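Local coordinates for Ketoacyl_synth_N domain-containing protein (Photorhabdus luminescens subsp. laumondii, PDB 6SMO), which probably acts as a 3-oxoacyl-[acyl-carrier-protein] synthase-like member of the thiolase superfamily, and holds a polyketide-like pentaoxododecanal ligand, at residues C[273-278]-C[299-304]. Sequence-based numbering, arbitrary orientation.
Sequences ENAVFI and IKTSFI
F277 sits between two backbone bonds of a parallel ladder: its N-H donates to S302 O (N to O 2.9 Å), the donor lying almost on the extension of the carbonyl bond. F277 O in turn accepts a hydrogen bond from I304 N, 3.2 Å away and nearly straight. Toward the N-terminal side of these bonds, a side chain supplies the link: T301 OG1 donates to A275 O at 2.7 Å. With OG1 anti to T301 N (chi1 179°), the hydroxyl meets that carbonyl from above its plane, 64° out of it. A threonine suits this spot because its hydroxyl grips the neighbouring strand while its methyl, CG2, packs near F277 CB.

Since F277 and F303 are paired in register, their side chains leave the same face of the sheet and run alongside each other. F303 CE2 approaches F277 CD2 to 3.7 Å, and F277 CD2 lies over one face of the F303 ring; the planes are inclined at 58°, an oblique aromatic pair. On the other face, V276 CG1 touches I304 CD1 at 3.8 Å, CB-branched residues, whose shape suits an extended backbone. Farther out, the exposed E273 and K300 run side by side through their methylene groups; their opposite charges, 5.1 Å apart from E273 OE1 to K300 NZ, are not in contact but may attract weakly across that gap.

The two strands and helix 286-296 form a beta-alpha-beta unit. That helix covers the phenylalanine face, F294 meeting the F277 ring edge-to-face and S291 touching F303, while strand 351-356 pairs in parallel along the other edge of strand 275-278.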
# COMPACT_ATOMS: atom_id res chain seq x y z
N GLU C 273 -16.72 -19.47 28.85
CA GLU C 273 -15.82 -20.48 29.49
C GLU C 273 -15.45 -21.57 28.48
O GLU C 273 -14.39 -22.20 28.68
CB GLU C 273 -16.50 -21.08 30.72
CG GLU C 273 -16.70 -20.08 31.85
CD GLU C 273 -17.26 -20.67 33.14
OE1 GLU C 273 -18.09 -19.99 33.78
OE2 GLU C 273 -16.85 -21.79 33.50
N ASN C 274 -16.27 -21.78 27.45
CA ASN C 274 -16.05 -22.81 26.39
C ASN C 274 -15.29 -22.17 25.21
O ASN C 274 -15.77 -22.29 24.07
CB ASN C 274 -17.37 -23.43 25.92
CG ASN C 274 -18.16 -24.06 27.05
OD1 ASN C 274 -17.59 -24.66 27.96
ND2 ASN C 274 -19.48 -23.94 26.99
N ALA C 275 -14.15 -21.54 25.49
CA ALA C 275 -13.33 -20.78 24.51
C ALA C 275 -11.88 -21.28 24.53
O ALA C 275 -11.40 -21.69 25.60
CB ALA C 275 -13.41 -19.31 24.82
N VAL C 276 -11.22 -21.24 23.36
CA VAL C 276 -9.79 -21.61 23.17
C VAL C 276 -9.03 -20.34 22.74
O VAL C 276 -9.45 -19.71 21.75
CB VAL C 276 -9.64 -22.74 22.14
CG1 VAL C 276 -8.22 -22.86 21.60
CG2 VAL C 276 -10.10 -24.08 22.70
N PHE C 277 -7.96 -20.00 23.45
CA PHE C 277 -7.10 -18.81 23.19
C PHE C 277 -5.84 -19.24 22.44
O PHE C 277 -4.98 -19.91 23.05
CB PHE C 277 -6.75 -18.09 24.50
CG PHE C 277 -5.98 -16.81 24.31
CD1 PHE C 277 -6.62 -15.66 23.86
CD2 PHE C 277 -4.62 -16.75 24.56
CE1 PHE C 277 -5.91 -14.48 23.67
CE2 PHE C 277 -3.92 -15.57 24.38
CZ PHE C 277 -4.56 -14.44 23.94
N ILE C 278 -5.74 -18.87 21.16
CA ILE C 278 -4.51 -19.04 20.32
C ILE C 278 -3.63 -17.80 20.56
O ILE C 278 -4.12 -16.68 20.35
CB ILE C 278 -4.86 -19.24 18.84
CG1 ILE C 278 -5.64 -20.55 18.62
CG2 ILE C 278 -3.61 -19.18 17.97
CD1 ILE C 278 -6.27 -20.68 17.26
N ILE C 299 -11.71 -14.46 33.52
CA ILE C 299 -11.79 -15.29 32.28
C ILE C 299 -10.99 -16.57 32.52
O ILE C 299 -9.84 -16.47 32.99
CB ILE C 299 -11.29 -14.51 31.05
CG1 ILE C 299 -11.98 -13.15 30.90
CG2 ILE C 299 -11.42 -15.35 29.78
CD1 ILE C 299 -13.49 -13.23 30.71
N LYS C 300 -11.58 -17.73 32.21
CA LYS C 300 -10.96 -19.07 32.33
C LYS C 300 -11.07 -19.78 30.97
O LYS C 300 -12.20 -20.11 30.57
CB LYS C 300 -11.59 -19.87 33.47
CG LYS C 300 -13.11 -19.97 33.46
CD LYS C 300 -13.72 -20.16 34.84
CE LYS C 300 -13.76 -18.88 35.64
NZ LYS C 300 -14.26 -19.11 37.02
N THR C 301 -9.93 -19.97 30.30
CA THR C 301 -9.83 -20.50 28.91
C THR C 301 -8.61 -21.41 28.80
O THR C 301 -7.78 -21.41 29.73
CB THR C 301 -9.79 -19.35 27.90
OG1 THR C 301 -9.67 -19.90 26.59
CG2 THR C 301 -8.65 -18.38 28.14
N SER C 302 -8.51 -22.16 27.70
CA SER C 302 -7.38 -23.07 27.36
C SER C 302 -6.38 -22.33 26.46
O SER C 302 -6.83 -21.66 25.51
CB SER C 302 -7.88 -24.33 26.70
OG SER C 302 -6.82 -25.25 26.49
N PHE C 303 -5.09 -22.45 26.77
CA PHE C 303 -3.96 -21.84 26.00
C PHE C 303 -3.37 -22.88 25.05
O PHE C 303 -2.92 -23.94 25.53
CB PHE C 303 -2.89 -21.29 26.95
CG PHE C 303 -3.18 -19.92 27.50
CD1 PHE C 303 -4.17 -19.73 28.45
CD2 PHE C 303 -2.46 -18.81 27.07
CE1 PHE C 303 -4.44 -18.46 28.95
CE2 PHE C 303 -2.72 -17.55 27.58
CZ PHE C 303 -3.72 -17.38 28.52
N ILE C 304 -3.39 -22.59 23.75
CA ILE C 304 -2.80 -23.44 22.67
C ILE C 304 -1.87 -22.56 21.82
O ILE C 304 -2.37 -21.61 21.19
CB ILE C 304 -3.91 -24.12 21.84
CG1 ILE C 304 -4.57 -25.26 22.62
CG2 ILE C 304 -3.37 -24.60 20.49
CD1 ILE C 304 -5.87 -25.75 22.04